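PDB 4JZA: uncharacterized protein from Legionella longbeachae NSW150, which probably removes the 3-phosphate from phosphatidylinositol 3-phosphate, as a phosphoinositide phosphatase of a pathogen that may act in host lipid metabolism. Local coordinates for residues S376-R381 with S397-V402; V390-S395 with V452-E457; L59-P64 with T76-V81. All blocks are in the same frame, centred on the assembly; numbering follows the deposited sequence.

Contact 1 of 3, residues S376-R381 with S397-V402; sequences SHIATR and SNLAKV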
# COMPACT_ATOMS: atom_id res chain seq x y z
N SER A 376 12.34 4.46 1.87
CA SER A 376 11.72 4.46 0.56
C SER A 376 12.14 5.73 -0.16
O SER A 376 12.46 6.73 0.47
CB SER A 376 10.21 4.40 0.67
OG SER A 376 9.80 3.19 1.25
N HIS A 377 12.17 5.68 -1.48
CA HIS A 377 12.66 6.78 -2.27
C HIS A 377 12.07 8.07 -1.73
O HIS A 377 10.97 8.07 -1.34
CB HIS A 377 12.26 6.61 -3.75
CG HIS A 377 13.13 7.39 -4.69
ND1 HIS A 377 12.85 8.67 -5.06
CD2 HIS A 377 14.32 7.08 -5.26
CE1 HIS A 377 13.80 9.12 -5.86
NE2 HIS A 377 14.70 8.17 -6.00
N ILE A 378 12.81 9.16 -1.69
CA ILE A 378 12.31 10.43 -1.10
C ILE A 378 11.11 11.02 -1.85
O ILE A 378 10.32 11.76 -1.28
CB ILE A 378 13.42 11.52 -1.04
CG1 ILE A 378 14.13 11.69 -2.40
CG2 ILE A 378 14.48 11.18 0.01
CD1 ILE A 378 14.82 13.02 -2.53
N ALA A 379 10.97 10.68 -3.12
CA ALA A 379 9.86 11.18 -3.93
C ALA A 379 8.76 10.14 -3.92
O ALA A 379 9.03 8.94 -3.75
CB ALA A 379 10.31 11.44 -5.34
N THR A 380 7.53 10.58 -4.10
CA THR A 380 6.41 9.63 -3.97
C THR A 380 5.81 9.22 -5.31
O THR A 380 5.30 10.03 -6.04
CB THR A 380 5.35 10.14 -2.99
OG1 THR A 380 4.20 9.31 -3.10
CG2 THR A 380 4.99 11.59 -3.27
N ARG A 381 5.90 7.93 -5.63
CA ARG A 381 5.19 7.36 -6.78
C ARG A 381 3.65 7.52 -6.69
O ARG A 381 2.96 7.45 -7.70
CB ARG A 381 5.52 5.86 -6.93
CG ARG A 381 4.95 5.00 -5.81
CD ARG A 381 5.15 3.51 -6.07
NE ARG A 381 4.59 3.12 -7.36
CZ ARG A 381 5.03 2.10 -8.12
NH1 ARG A 381 6.07 1.31 -7.76
NH2 ARG A 381 4.44 1.88 -9.30
N SER A 397 10.51 17.56 2.27
CA SER A 397 10.34 17.19 3.64
C SER A 397 11.04 15.89 3.90
O SER A 397 11.64 15.72 4.95
CB SER A 397 8.86 17.11 4.06
OG SER A 397 8.28 18.40 4.37
N ASN A 398 10.97 14.97 2.93
CA ASN A 398 11.62 13.64 3.07
C ASN A 398 13.15 13.72 2.95
O ASN A 398 13.90 13.11 3.72
CB ASN A 398 11.06 12.62 2.06
CG ASN A 398 9.69 12.10 2.45
OD1 ASN A 398 9.27 12.19 3.61
ND2 ASN A 398 8.96 11.59 1.47
N LEU A 399 13.61 14.50 1.99
CA LEU A 399 15.04 14.73 1.90
C LEU A 399 15.60 15.31 3.22
O LEU A 399 16.60 14.82 3.71
CB LEU A 399 15.36 15.65 0.74
CG LEU A 399 16.81 16.03 0.57
CD1 LEU A 399 17.68 14.75 0.43
CD2 LEU A 399 16.91 16.95 -0.66
N ALA A 400 14.95 16.33 3.79
CA ALA A 400 15.39 16.91 5.08
C ALA A 400 15.39 15.87 6.17
O ALA A 400 16.27 15.86 7.02
CB ALA A 400 14.51 18.09 5.49
N LYS A 401 14.40 14.99 6.20
CA LYS A 401 14.31 14.12 7.34
C LYS A 401 15.42 13.05 7.28
O LYS A 401 15.97 12.61 8.28
CB LYS A 401 12.95 13.49 7.35
CG LYS A 401 12.75 12.63 8.56
CD LYS A 401 12.95 13.40 9.84
CE LYS A 401 12.45 12.55 10.99
NZ LYS A 401 12.64 13.24 12.31
N VAL A 402 15.77 12.72 6.07
CA VAL A 402 16.67 11.63 5.76
C VAL A 402 18.15 12.10 5.90
O VAL A 402 19.09 11.30 6.09
CB VAL A 402 16.20 11.05 4.36
CG1 VAL A 402 17.28 10.88 3.34
CG2 VAL A 402 15.36 9.78 4.56

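Contact 2 of 3, residues V390-S395 with V452-E457; sequences VQQRHS and VERRKE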
# COMPACT_ATOMS: atom_id res chain seq x y z
N VAL A 390 2.55 19.81 -3.87
CA VAL A 390 2.46 18.72 -2.91
C VAL A 390 3.59 17.73 -3.18
O VAL A 390 4.15 17.11 -2.28
CB VAL A 390 1.12 17.96 -3.02
CG1 VAL A 390 1.12 16.74 -2.12
CG2 VAL A 390 -0.04 18.82 -2.64
N GLN A 391 3.95 17.61 -4.45
CA GLN A 391 4.90 16.61 -4.86
C GLN A 391 6.23 16.98 -4.28
O GLN A 391 7.00 16.11 -3.85
CB GLN A 391 4.95 16.56 -6.38
CG GLN A 391 4.74 15.17 -6.90
CD GLN A 391 4.35 15.10 -8.34
OE1 GLN A 391 3.35 15.67 -8.73
NE2 GLN A 391 5.13 14.35 -9.14
N GLN A 392 6.47 18.29 -4.22
CA GLN A 392 7.70 18.85 -3.65
C GLN A 392 7.70 18.92 -2.12
O GLN A 392 8.74 18.94 -1.49
CB GLN A 392 7.94 20.25 -4.22
CG GLN A 392 8.22 20.27 -5.71
CD GLN A 392 8.45 21.68 -6.29
OE1 GLN A 392 8.41 21.87 -7.50
NE2 GLN A 392 8.70 22.67 -5.43
N ARG A 393 6.54 19.06 -1.50
CA ARG A 393 6.51 19.06 -0.05
C ARG A 393 6.97 17.67 0.39
O ARG A 393 7.73 17.58 1.34
CB ARG A 393 5.11 19.39 0.48
CG ARG A 393 4.84 19.03 1.93
CD ARG A 393 5.68 19.83 2.87
NE ARG A 393 5.55 19.27 4.21
CZ ARG A 393 4.54 19.50 5.02
NH1 ARG A 393 3.55 20.30 4.64
NH2 ARG A 393 4.53 18.96 6.23
N HIS A 394 6.52 16.61 -0.30
CA HIS A 394 7.01 15.24 -0.07
C HIS A 394 8.54 15.08 -0.26
O HIS A 394 9.24 14.59 0.65
CB HIS A 394 6.26 14.25 -0.96
CG HIS A 394 4.88 13.96 -0.50
ND1 HIS A 394 4.53 12.77 0.09
CD2 HIS A 394 3.75 14.72 -0.51
CE1 HIS A 394 3.25 12.79 0.40
NE2 HIS A 394 2.75 13.96 0.06
N SER A 395 9.05 15.46 -1.42
CA SER A 395 10.46 15.28 -1.66
C SER A 395 11.30 16.15 -0.74
O SER A 395 12.26 15.68 -0.13
CB SER A 395 10.80 15.47 -3.14
OG SER A 395 10.56 16.80 -3.55
N VAL A 452 17.30 17.95 -4.24
CA VAL A 452 18.69 18.17 -3.84
C VAL A 452 19.15 19.53 -4.32
O VAL A 452 19.82 20.21 -3.58
CB VAL A 452 19.64 17.06 -4.37
CG1 VAL A 452 21.12 17.39 -4.13
CG2 VAL A 452 19.31 15.73 -3.74
N GLU A 453 18.79 19.92 -5.54
CA GLU A 453 19.03 21.29 -6.04
C GLU A 453 18.48 22.36 -5.10
O GLU A 453 19.16 23.32 -4.83
CB GLU A 453 18.43 21.54 -7.45
CG GLU A 453 19.43 21.55 -8.62
CD GLU A 453 20.44 22.69 -8.52
OE1 GLU A 453 21.68 22.49 -8.72
OE2 GLU A 453 19.99 23.81 -8.23
N ARG A 454 17.26 22.20 -4.61
CA ARG A 454 16.62 23.24 -3.79
C ARG A 454 17.28 23.37 -2.43
O ARG A 454 17.23 24.42 -1.80
CB ARG A 454 15.14 22.97 -3.60
CG ARG A 454 14.30 23.12 -4.87
CD ARG A 454 12.84 22.87 -4.59
NE ARG A 454 12.35 21.92 -5.57
CZ ARG A 454 11.93 20.68 -5.31
NH1 ARG A 454 11.88 20.22 -4.06
NH2 ARG A 454 11.52 19.90 -6.29
N ARG A 455 17.97 22.29 -2.04
CA ARG A 455 18.64 22.19 -0.78
C ARG A 455 20.13 22.56 -0.93
O ARG A 455 20.88 22.57 0.06
CB ARG A 455 18.40 20.77 -0.21
CG ARG A 455 19.31 20.32 0.92
CD ARG A 455 18.80 19.11 1.68
NE ARG A 455 17.97 19.56 2.79
CZ ARG A 455 18.31 19.59 4.08
NH1 ARG A 455 19.49 19.18 4.49
NH2 ARG A 455 17.42 20.02 4.96
N LYS A 456 20.55 22.94 -2.13
CA LYS A 456 21.97 23.26 -2.36
C LYS A 456 22.50 24.29 -1.35
O LYS A 456 23.58 24.13 -0.81
CB LYS A 456 22.23 23.74 -3.80
CG LYS A 456 23.52 23.17 -4.39
CD LYS A 456 23.30 21.90 -5.21
CE LYS A 456 24.18 20.72 -4.78
NZ LYS A 456 24.41 19.71 -5.86
N GLU A 457 21.70 25.32 -1.08
CA GLU A 457 22.02 26.37 -0.10
C GLU A 457 22.36 25.81 1.26
O GLU A 457 23.24 26.30 1.92
CB GLU A 457 20.83 27.33 0.07
CG GLU A 457 20.35 28.08 -1.18
CD GLU A 457 21.34 29.14 -1.64
OE1 GLU A 457 22.52 28.79 -1.89
OE2 GLU A 457 20.94 30.32 -1.75

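Contact 3 of 3, residues L59-P64 with T76-V81; sequences LIDAYP and TLKAYV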
# COMPACT_ATOMS: atom_id res chain seq x y z
N LEU A 59 -10.67 -1.38 8.63
CA LEU A 59 -11.50 -0.79 7.58
C LEU A 59 -12.89 -0.55 8.11
O LEU A 59 -13.47 0.53 7.93
CB LEU A 59 -11.52 -1.72 6.37
CG LEU A 59 -12.39 -1.33 5.20
CD1 LEU A 59 -12.02 0.00 4.59
CD2 LEU A 59 -12.34 -2.45 4.17
N ILE A 60 -13.43 -1.55 8.78
CA ILE A 60 -14.82 -1.50 9.21
C ILE A 60 -15.01 -0.53 10.37
O ILE A 60 -16.05 0.13 10.46
CB ILE A 60 -15.41 -2.90 9.47
CG1 ILE A 60 -16.94 -2.83 9.45
CG2 ILE A 60 -14.90 -3.49 10.76
CD1 ILE A 60 -17.60 -4.17 9.17
N ASP A 61 -14.01 -0.44 11.24
CA ASP A 61 -14.04 0.51 12.34
C ASP A 61 -13.76 1.95 11.83
O ASP A 61 -14.20 2.89 12.43
CB ASP A 61 -13.02 0.11 13.43
CG ASP A 61 -13.38 -1.22 14.16
OD1 ASP A 61 -14.52 -1.70 14.00
OD2 ASP A 61 -12.53 -1.79 14.87
N ALA A 62 -13.06 2.15 10.73
CA ALA A 62 -12.62 3.50 10.33
C ALA A 62 -13.47 4.10 9.24
O ALA A 62 -13.66 5.30 9.21
CB ALA A 62 -11.19 3.45 9.86
N TYR A 63 -13.94 3.27 8.31
CA TYR A 63 -14.56 3.79 7.11
C TYR A 63 -16.09 3.50 7.12
O TYR A 63 -16.51 2.34 7.04
CB TYR A 63 -13.81 3.28 5.87
CG TYR A 63 -14.14 3.98 4.56
CD1 TYR A 63 -14.27 5.36 4.49
CD2 TYR A 63 -14.30 3.25 3.37
CE1 TYR A 63 -14.60 6.00 3.30
CE2 TYR A 63 -14.64 3.89 2.15
CZ TYR A 63 -14.78 5.27 2.13
OH TYR A 63 -15.10 5.96 0.98
N PRO A 64 -16.91 4.57 7.22
CA PRO A 64 -18.37 4.39 7.13
C PRO A 64 -18.85 3.86 5.79
O PRO A 64 -18.45 4.37 4.73
CB PRO A 64 -18.91 5.81 7.32
CG PRO A 64 -17.83 6.70 6.83
CD PRO A 64 -16.59 6.01 7.35
N THR A 76 -22.38 -9.27 11.73
CA THR A 76 -22.42 -10.37 10.79
C THR A 76 -21.15 -10.40 9.91
O THR A 76 -20.61 -11.48 9.70
CB THR A 76 -23.64 -10.31 9.88
OG1 THR A 76 -24.85 -10.53 10.65
CG2 THR A 76 -23.54 -11.38 8.80
N LEU A 77 -20.68 -9.25 9.41
CA LEU A 77 -19.46 -9.22 8.61
C LEU A 77 -18.24 -9.73 9.34
O LEU A 77 -17.48 -10.58 8.85
CB LEU A 77 -19.15 -7.81 8.15
CG LEU A 77 -20.27 -7.24 7.27
CD1 LEU A 77 -19.85 -6.01 6.49
CD2 LEU A 77 -20.79 -8.27 6.29
N LYS A 78 -18.04 -9.24 10.54
CA LYS A 78 -16.90 -9.64 11.32
C LYS A 78 -16.97 -11.12 11.64
O LYS A 78 -15.98 -11.80 11.67
CB LYS A 78 -16.83 -8.84 12.61
CG LYS A 78 -16.40 -7.41 12.42
CD LYS A 78 -16.61 -6.65 13.72
CE LYS A 78 -15.91 -5.30 13.61
NZ LYS A 78 -16.10 -4.40 14.78
N ALA A 79 -18.14 -11.63 11.94
CA ALA A 79 -18.19 -13.06 12.20
C ALA A 79 -17.78 -13.83 10.93
O ALA A 79 -17.04 -14.81 11.02
CB ALA A 79 -19.56 -13.49 12.72
N TYR A 80 -18.23 -13.37 9.75
CA TYR A 80 -17.91 -14.07 8.49
C TYR A 80 -16.42 -14.05 8.20
O TYR A 80 -15.80 -15.03 7.87
CB TYR A 80 -18.67 -13.46 7.29
CG TYR A 80 -18.28 -14.02 5.94
CD1 TYR A 80 -18.58 -15.32 5.60
CD2 TYR A 80 -17.61 -13.24 5.01
CE1 TYR A 80 -18.23 -15.84 4.37
CE2 TYR A 80 -17.24 -13.75 3.77
CZ TYR A 80 -17.55 -15.06 3.46
OH TYR A 80 -17.17 -15.60 2.24
N VAL A 81 -15.83 -12.90 8.38
CA VAL A 81 -14.41 -12.76 8.24
C VAL A 81 -13.61 -13.56 9.22
O VAL A 81 -12.62 -14.12 8.85
CB VAL A 81 -14.09 -11.30 8.33
CG1 VAL A 81 -12.66 -11.07 8.65
CG2 VAL A 81 -14.45 -10.74 6.98

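Contact 1 of 3, residues S376-R381 with S397-V402
Ile378 and Asn398 bring the two backbones to within 5.3 Å, measured CA to CA. Residues 376-381 form a loop without regular structure, and 397-402 are the last residues of helix 388-402. The carbonyl of Ile378 is gripped from the side of the helix. Asn398 ND2 donates to Ile378 O at 3.1 Å, with a nearly straight N-H...O angle of 169°. The acceptor lies in the Asn398 amide plane, but the nitrogen stands 31° off the carbonyl plane of Ile378. CG of Asn398 sits beside its own backbone N (chi1 -76°), and this turns the amide to the loop. The loop follows strand 365-374 and leads to helix 388-402, within an alpha/beta fold. At its start, Ser376 OG bonds Ser552 O and His377 pairs by backbone with Val551. Those residues follow strand 545-549 in a CX5R sequence, consistent with a phosphatase P-loop. Ile378 also supplies the apolar contact, using two branches. CD1 reaches CB of Leu399 at 4.2 Å. CG2 rests near the Leu399 backbone N and meets CG1 of Val402 at 4.4 Å. Tyr547 touches both Ile378 and Val402 from strand 545-549.

Contact 2 of 3, residues V390-S395 with V452-E457
Gln392 and Arg454 join two helices of successive beta-alpha-beta units. Helix 388-402 links strands 365-374 and 412-416, and helix 441-454 links 412-416 to 462-465. Arg454 lies on helix 441-454. The backbones stay well apart, with CA of Gln392 and CA of Arg454 9.9 Å from each other. The long side chain of Arg454 spans the gap and meets Gln392 at about a right angle. The flat ends stack. The Gln392 amide and the Arg454 guanidinium are only 10° from parallel, and Gln392 CD lies 3.5 Å above the guanidinium plane, displaced toward its rim. Gln392 CG comes to 3.4 Å from Arg454 NH2 over the same face. The Gln392 chain is fully extended beyond CG (chi2 180°), which carries its amide along the guanidinium. Ser395 approaches differently. Its OG lies in the guanidinium plane, at the edge, 3.7 Å from Arg454 NH1. No hydrogen bond forms there; OG makes a weak one, 3.5 Å, to Gln392 O one turn back in its own helix. The strong polar partner of the arginine is Asp396, which forms a salt bridge with NH1. Asp396 would hold the guanidinium and limit its rotation, while Gln392 covers one face. Ser395 also touches Ala451 of helix 441-454. This is an offset amide-guanidinium stack, here at the partly buried margin between neighbouring helices of an alpha/beta fold.

Contact 3 of 3, residues L59-P64 with T76-V81
Ile60 and Lys78 mark the closest backbone approach, 8.7 Å from CA to CA, between the last turn of helix 41-62 and an early part of helix 74-87. These helices follow one another in the chain, joined by a short connection. Apolar packing and one salt bridge span the gap. Ile60 CD1 meets Leu77 CD1 at 4.0 Å and lies 4.1 Å from Leu77 CB, so the delta carbon of the isoleucine leans on the side of the leucine. CG1 of Ile60 is trans to its backbone N (chi1 -161°), which sends CD1 toward Leu77. The other branch, CG2, is left to face Lys78. Lys78 CE passes 3.5 Å from Ile60 CG2, so the lysine chain lies against the isoleucine before its amino group goes further. That chain is extended beyond CG and ends at the carboxylate of Asp61. Lys78 NZ donates to Asp61 OD1 at 3.2 Å in a salt bridge. The oxygen accepts with its syn lone pair, on the side of OD2. The two side chains cross at about a right angle. Asp61 is exposed, so the bridge lies at the solvent side of the contact while Ile60 and Leu77 are buried. Earlier in helix 41-62, Phe56 touches Leu77 and Tyr57 touches Lys78. Asn116 of helix 95-116 and Leu681 of helix 676-702 also reach Leu77, which therefore stands where four helices meet.

In the fold
Contacts 1 and 2 are neighbours, with centres 9 Å apart, and both use helix 388-402. Their segments alternate along the chain. They touch through Leu399 CD2, which is 3.7 Å from Val452 N, and through Thr380 CG2, 3.6 Å from His394 ND1. Helix 388-402 thus faces the loop 376-381 and helix 441-454 at once. Contact 1 borders the probable P-loop directly, through Ser376 and His377. Contact 3 lies among helices 41-62, 74-87, 95-116 and 676-702. Its centre is 34 Å from that of contact 1 and 40 Å from that of contact 2. Contacts 2 and 3 lie on opposite sides of the chain's centre, with nearest atoms about 19 Å apart.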